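Local coordinates for protein phospholyase (Arthrobacter aurescens, PDB 5G4I) that acts as a pyridoxal-phosphate-dependent phospholyase, probably on ethanolamine phosphate, and is a homologue of the class-III transaminases, at residues L114-N118 against F308-G314; N124-L128 against V248-E252. All coordinates share one frame; numbering follows the deposited sequence.

Contact 1: L114-N118 against F308-G314; sequences LFLTN and FFNTFAG. With PLP (pyridoxal-5'-phosphate), chain H.
Phe115, Leu116 and Thr117 meet Phe308, Asn310 and Ala313 in a largely buried strand-against-loop contact, where strand 113-117 of the large mixed sheet receives the irregular segment between helices 296-305 and 316-331. The two segments bury 358 Å² between them, mostly by packing. Phe115 and Phe308 form an offset edge-to-face pair: the edge of Phe115 is directed toward the face of Phe308, with ring centroids 5.9 Å apart and planes at 86°. An extended first torsion (chi1 -180°) carries the Phe308 ring out toward Phe115. Further along, the methyl of Ala313 presses against the strand backbone, its CB only 3.2 Å from Leu116 O. Beside it, Leu116 lays CD1 over the backbone of Gly314, 3.8 Å from its CA. A water completes this side by donating to Thr117 O at 3.0 Å and accepting from Gly314 N at 2.9 Å, which satisfies two buried backbone groups that do not meet directly. The loop is braced from within: Ala313 N bonds to Asn310 O and makes a weak bond to Asn310 OD1. Asn310 ND2 lies near CA of Thr117 and gives its hydrogen bond to Glu122, tying the loop to helix 120-135 as well. Thr311 points away from the strand and serves the cofactor of the second subunit. Its OG1 donates to PLP O1P at 2.7 Å and its N to the same oxygen at 3.0 Å (N-H...O angle 157°), so two bonds grip one phosphate oxygen. Gly120 and Ser121 of the second subunit bind that PLP too. A phosphate site shared across the dimer interface is characteristic of fold-type I PLP enzymes such as the class-III aminotransferases.

Contact 2: N124-L128 against V248-E252; sequences NELAL and VISDE. With PLP (pyridoxal-5'-phosphate), chain C.
Asn124 and Asp251 make the one hydrogen bond across segments 124-128 and 248-252, at the cofactor end of a buried helix-on-sheet contact. Asn124 ND2 donates to Asp251 OD2 at 3.0 Å, with an N-H...O angle of 158°. The amide comes from above the carboxylate plane, 69° out of it, and the two side chains cross at about a right angle. Asp251 has CG anti to its backbone N (chi1 177°), which brings OD2 to within 2.8 Å of PLP N1, the pyridine nitrogen. His148 ND1 also bonds to OD2 and Val253 N to OD1, while Thr278 and His148 O hold the Asn124 amide, so this end is densely braced. Replacing Asp251 with an alanine would probably leave PLP N1 without its carboxylate neighbour and strip Asn124 ND2 and His148 of their shared acceptor. The other end is looser, though equally closed to solvent. There Ile249 extends CD1 toward the helix and touches Ala127 CB at 4.0 Å and Leu128 CD2 at the same distance, ordinary van der Waals spacing without polar links. The segment axes stay 10.3 Å apart and run nearly antiparallel, and the two segments bury just 199 Å² against each other. Neighbouring elements share in the packing: strand 214-217 meets Ile249 and Leu128, strand 276-279 meets Ile249 and Ala127, and helix 152-155 lies against Asn124 and Leu128, so helix 120-135 packs on the sheet across strand 247-251 and its two flanking strands.

The centres of contacts 1 and 2 lie about 15 Å apart, and both involve the same seven-stranded mixed sheet: 113-117 is an outermost strand within the chain, 247-251 an inner one. Strand 113-117 is followed in the chain by helix 120-135, which carries 124-128; 248-252 follows and 308-314 comes last, so contact 1 encloses contact 2 in sequence. Leu126 joins them physically, with CD2 3.6 Å from Phe115 CB and CD1 3.8 Å from Phe308 CE1. Their cofactors differ: contact 2 serves the pyridine end of this subunit's PLP, whereas contact 1 reaches the phosphate of the second subunit's. Each active site thus draws on both chains.

Contact 1: L114-N118 against F308-G314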
loop_
_atom_site.group_PDB
_atom_site.type_symbol
_atom_site.label_atom_id
_atom_site.label_comp_id
_atom_site.label_asym_id
_atom_site.label_seq_id
_atom_site.Cartn_x
_atom_site.Cartn_y
_atom_site.Cartn_z
ATOM N N LEU A 114 -5.727 1.693 -16.497
ATOM C CA LEU A 114 -5.041 1.986 -15.248
ATOM C C LEU A 114 -5.633 1.127 -14.118
ATOM O O LEU A 114 -6.878 0.972 -13.998
ATOM C CB LEU A 114 -5.335 3.511 -14.932
ATOM C CG LEU A 114 -5.106 4.174 -13.611
ATOM C CD1 LEU A 114 -3.590 4.245 -13.439
ATOM C CD2 LEU A 114 -5.550 5.602 -13.465
ATOM N N PHE A 115 -4.742 0.638 -13.209
ATOM C CA PHE A 115 -5.077 0.171 -11.852
ATOM C C PHE A 115 -4.411 1.179 -10.869
ATOM O O PHE A 115 -3.161 1.336 -10.891
ATOM C CB PHE A 115 -4.485 -1.201 -11.550
ATOM C CG PHE A 115 -4.979 -2.365 -12.401
ATOM C CD1 PHE A 115 -4.357 -2.702 -13.568
ATOM C CD2 PHE A 115 -6.037 -3.126 -11.951
ATOM C CE1 PHE A 115 -4.825 -3.834 -14.319
ATOM C CE2 PHE A 115 -6.513 -4.220 -12.668
ATOM C CZ PHE A 115 -5.894 -4.556 -13.868
ATOM N N LEU A 116 -5.169 1.776 -9.985
ATOM C CA LEU A 116 -4.558 2.637 -8.969
ATOM C C LEU A 116 -4.210 1.782 -7.698
ATOM O O LEU A 116 -4.864 0.761 -7.401
ATOM C CB LEU A 116 -5.540 3.773 -8.613
ATOM C CG LEU A 116 -5.578 4.881 -9.657
ATOM C CD1 LEU A 116 -6.844 5.745 -9.575
ATOM C CD2 LEU A 116 -4.364 5.809 -9.572
ATOM N N THR A 117 -3.186 2.268 -6.948
ATOM C CA THR A 117 -2.742 1.639 -5.710
ATOM C C THR A 117 -2.397 2.772 -4.723
ATOM O O THR A 117 -2.609 3.963 -5.026
ATOM C CB THR A 117 -1.511 0.700 -5.902
ATOM O OG1 THR A 117 -0.348 1.526 -6.145
ATOM C CG2 THR A 117 -1.737 -0.364 -6.984
ATOM N N ASN A 118 -1.824 2.406 -3.545
ATOM C CA ASN A 118 -1.470 3.420 -2.520
ATOM C C ASN A 118 0.080 3.592 -2.351
ATOM O O ASN A 118 0.542 4.282 -1.448
ATOM C CB ASN A 118 -2.143 3.113 -1.193
ATOM C CG ASN A 118 -3.611 2.803 -1.330
ATOM O OD1 ASN A 118 -4.020 1.577 -1.215
ATOM N ND2 ASN A 118 -4.398 3.741 -1.668
ATOM N N PHE A 308 -10.656 -8.401 -8.161
ATOM C CA PHE A 308 -9.586 -7.526 -7.647
ATOM C C PHE A 308 -10.155 -6.202 -7.126
ATOM O O PHE A 308 -10.874 -5.494 -7.855
ATOM C CB PHE A 308 -8.495 -7.255 -8.739
ATOM C CG PHE A 308 -7.372 -6.351 -8.230
ATOM C CD1 PHE A 308 -6.413 -6.867 -7.393
ATOM C CD2 PHE A 308 -7.388 -4.985 -8.521
ATOM C CE1 PHE A 308 -5.430 -5.998 -6.830
ATOM C CE2 PHE A 308 -6.452 -4.130 -7.923
ATOM C CZ PHE A 308 -5.516 -4.649 -7.102
ATOM N N PHE A 309 -9.712 -5.805 -5.912
ATOM C CA PHE A 309 -10.230 -4.561 -5.273
ATOM C C PHE A 309 -9.168 -4.102 -4.258
ATOM O O PHE A 309 -8.750 -4.927 -3.415
ATOM C CB PHE A 309 -11.637 -4.785 -4.634
ATOM C CG PHE A 309 -12.272 -3.550 -4.017
ATOM C CD1 PHE A 309 -12.604 -2.445 -4.782
ATOM C CD2 PHE A 309 -12.318 -3.449 -2.655
ATOM C CE1 PHE A 309 -13.079 -1.244 -4.190
ATOM C CE2 PHE A 309 -12.915 -2.292 -2.014
ATOM C CZ PHE A 309 -13.255 -1.201 -2.775
ATOM N N ASN A 310 -8.865 -2.790 -4.238
ATOM C CA ASN A 310 -7.978 -2.086 -3.319
ATOM C C ASN A 310 -8.838 -0.974 -2.711
ATOM O O ASN A 310 -9.250 -0.065 -3.415
ATOM C CB ASN A 310 -6.760 -1.638 -4.112
ATOM C CG ASN A 310 -5.788 -0.815 -3.349
ATOM O OD1 ASN A 310 -6.178 0.008 -2.487
ATOM N ND2 ASN A 310 -4.494 -0.990 -3.642
ATOM N N THR A 311 -9.101 -1.036 -1.399
ATOM C CA THR A 311 -10.138 -0.190 -0.796
ATOM C C THR A 311 -9.824 1.293 -0.892
ATOM O O THR A 311 -10.727 2.126 -1.148
ATOM C CB THR A 311 -10.353 -0.559 0.699
ATOM O OG1 THR A 311 -10.705 -1.958 0.814
ATOM C CG2 THR A 311 -11.491 0.279 1.342
ATOM N N PHE A 312 -8.595 1.701 -0.592
ATOM C CA PHE A 312 -8.219 3.128 -0.597
ATOM C C PHE A 312 -7.851 3.633 -2.016
ATOM O O PHE A 312 -7.904 4.835 -2.249
ATOM C CB PHE A 312 -7.020 3.395 0.354
ATOM C CG PHE A 312 -7.286 3.085 1.828
ATOM C CD1 PHE A 312 -8.409 3.568 2.473
ATOM C CD2 PHE A 312 -6.300 2.437 2.554
ATOM C CE1 PHE A 312 -8.564 3.340 3.851
ATOM C CE2 PHE A 312 -6.452 2.212 3.922
ATOM C CZ PHE A 312 -7.610 2.672 4.572
ATOM N N ALA A 313 -7.574 2.718 -2.960
ATOM C CA ALA A 313 -7.113 3.190 -4.262
ATOM C C ALA A 313 -8.172 3.978 -5.002
ATOM O O ALA A 313 -9.375 3.550 -5.028
ATOM C CB ALA A 313 -6.684 2.024 -5.118
ATOM N N GLY A 314 -7.790 5.119 -5.608
ATOM C CA GLY A 314 -8.816 5.859 -6.380
ATOM C C GLY A 314 -9.880 6.548 -5.607
ATOM O O GLY A 314 -10.943 6.910 -6.163
HETATM N N1 PLP H . -8.739 -7.690 5.813
HETATM C C2 PLP H . -9.998 -7.510 6.020
HETATM C C2A PLP H . -10.716 -8.362 7.073
HETATM C C3 PLP H . -10.744 -6.514 5.194
HETATM O O3 PLP H . -12.074 -6.242 5.452
HETATM C C4 PLP H . -10.054 -5.705 4.175
HETATM C C4A PLP H . -10.708 -4.573 3.450
HETATM C C5 PLP H . -8.655 -6.049 4.015
HETATM C C6 PLP H . -8.052 -7.035 4.863
HETATM C C5A PLP H . -7.861 -5.351 2.867
HETATM O O4P PLP H . -7.701 -3.972 3.086
HETATM P P PLP H . -7.239 -3.155 1.732
HETATM O O1P PLP H . -8.294 -3.170 0.621
HETATM O O2P PLP H . -6.945 -1.804 2.446
HETATM O O3P PLP H . -5.895 -3.562 1.304
HETATM O O HOH W 1 -4.982 5.736 -5.326
#

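Contact 2: N124-L128 against V248-E252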
loop_
_atom_site.group_PDB
_atom_site.type_symbol
_atom_site.label_atom_id
_atom_site.label_comp_id
_atom_site.label_asym_id
_atom_site.label_seq_id
_atom_site.Cartn_x
_atom_site.Cartn_y
_atom_site.Cartn_z
ATOM N N ASN A 124 4.215 -2.506 -8.023
ATOM C CA ASN A 124 5.091 -3.558 -8.566
ATOM C C ASN A 124 4.587 -4.946 -8.146
ATOM O O ASN A 124 4.676 -5.893 -8.984
ATOM C CB ASN A 124 6.562 -3.366 -8.138
ATOM C CG ASN A 124 7.299 -2.317 -8.934
ATOM O OD1 ASN A 124 7.073 -2.202 -10.151
ATOM N ND2 ASN A 124 8.246 -1.644 -8.323
ATOM N N GLU A 125 4.054 -5.156 -6.946
ATOM C CA GLU A 125 3.428 -6.434 -6.574
ATOM C C GLU A 125 2.349 -6.773 -7.550
ATOM O O GLU A 125 2.282 -7.948 -8.033
ATOM C CB GLU A 125 2.834 -6.310 -5.141
ATOM C CG GLU A 125 2.148 -7.564 -4.657
ATOM C CD GLU A 125 3.036 -8.689 -4.249
ATOM O OE1 GLU A 125 4.268 -8.548 -4.208
ATOM O OE2 GLU A 125 2.481 -9.803 -3.943
ATOM N N LEU A 126 1.444 -5.838 -7.856
ATOM C CA LEU A 126 0.326 -6.104 -8.808
ATOM C C LEU A 126 0.845 -6.365 -10.202
ATOM O O LEU A 126 0.323 -7.305 -10.883
ATOM C CB LEU A 126 -0.684 -4.943 -8.764
ATOM C CG LEU A 126 -1.843 -5.022 -9.739
ATOM C CD1 LEU A 126 -2.700 -6.235 -9.500
ATOM C CD2 LEU A 126 -2.704 -3.725 -9.614
ATOM N N ALA A 127 1.793 -5.570 -10.676
ATOM C CA ALA A 127 2.335 -5.837 -12.031
ATOM C C ALA A 127 2.920 -7.230 -12.147
ATOM O O ALA A 127 2.710 -7.890 -13.210
ATOM C CB ALA A 127 3.338 -4.763 -12.441
ATOM N N LEU A 128 3.697 -7.705 -11.151
ATOM C CA LEU A 128 4.278 -9.087 -11.224
ATOM C C LEU A 128 3.135 -10.104 -11.259
ATOM O O LEU A 128 3.231 -11.172 -11.909
ATOM C CB LEU A 128 5.255 -9.345 -10.046
ATOM C CG LEU A 128 6.585 -8.604 -10.058
ATOM C CD1 LEU A 128 7.299 -8.981 -8.803
ATOM C CD2 LEU A 128 7.405 -9.038 -11.263
ATOM N N VAL A 248 7.480 -6.911 -20.518
ATOM C CA VAL A 248 8.411 -5.877 -20.000
ATOM C C VAL A 248 7.680 -4.923 -19.057
ATOM O O VAL A 248 6.612 -4.369 -19.426
ATOM C CB VAL A 248 9.046 -5.068 -21.157
ATOM C CG1 VAL A 248 9.935 -3.936 -20.566
ATOM C CG2 VAL A 248 9.852 -5.995 -22.082
ATOM N N ILE A 249 8.243 -4.739 -17.834
ATOM C CA ILE A 249 7.723 -3.788 -16.847
ATOM C C ILE A 249 8.790 -2.642 -16.709
ATOM O O ILE A 249 9.916 -2.899 -16.270
ATOM C CB ILE A 249 7.456 -4.354 -15.434
ATOM C CG1 ILE A 249 6.487 -5.581 -15.458
ATOM C CG2 ILE A 249 6.861 -3.246 -14.503
ATOM C CD1 ILE A 249 6.512 -6.373 -14.169
ATOM N N SER A 250 8.377 -1.381 -17.007
ATOM C CA SER A 250 9.214 -0.204 -16.604
ATOM C C SER A 250 8.762 0.307 -15.249
ATOM O O SER A 250 7.576 0.777 -15.156
ATOM C CB SER A 250 9.129 0.933 -17.635
ATOM O OG SER A 250 10.001 1.998 -17.268
ATOM N N ASP A 251 9.675 0.282 -14.266
ATOM C CA ASP A 251 9.421 0.843 -12.914
ATOM C C ASP A 251 9.851 2.323 -13.005
ATOM O O ASP A 251 11.027 2.615 -13.127
ATOM C CB ASP A 251 10.231 0.060 -11.897
ATOM C CG ASP A 251 10.109 0.598 -10.480
ATOM O OD1 ASP A 251 9.726 1.759 -10.318
ATOM O OD2 ASP A 251 10.510 -0.145 -9.532
ATOM N N GLU A 252 8.818 3.199 -13.021
ATOM C CA GLU A 252 8.975 4.665 -13.153
ATOM C C GLU A 252 8.961 5.361 -11.837
ATOM O O GLU A 252 8.824 6.607 -11.812
ATOM C CB GLU A 252 7.917 5.226 -14.093
ATOM C CG GLU A 252 8.052 4.743 -15.520
ATOM C CD GLU A 252 9.176 5.364 -16.328
ATOM O OE1 GLU A 252 9.631 6.461 -15.951
ATOM O OE2 GLU A 252 9.550 4.740 -17.345
HETATM N N1 PLP C . 10.796 0.951 -7.023
HETATM C C2 PLP C . 11.665 1.989 -7.063
HETATM C C2A PLP C . 12.534 2.194 -8.276
HETATM C C3 PLP C . 11.763 2.926 -5.916
HETATM O O3 PLP C . 12.629 3.977 -5.933
HETATM C C4 PLP C . 10.884 2.673 -4.752
HETATM C C4A PLP C . 10.909 3.552 -3.561
HETATM C C5 PLP C . 9.977 1.503 -4.833
HETATM C C6 PLP C . 9.990 0.706 -5.975
HETATM C C5A PLP C . 9.048 1.177 -3.685
HETATM O O4P PLP C . 8.288 2.334 -3.345
HETATM P P PLP C . 7.417 2.369 -1.990
HETATM O O1P PLP C . 8.439 2.627 -0.909
HETATM O O2P PLP C . 6.445 3.503 -2.212
HETATM O O3P PLP C . 6.779 1.003 -1.933
#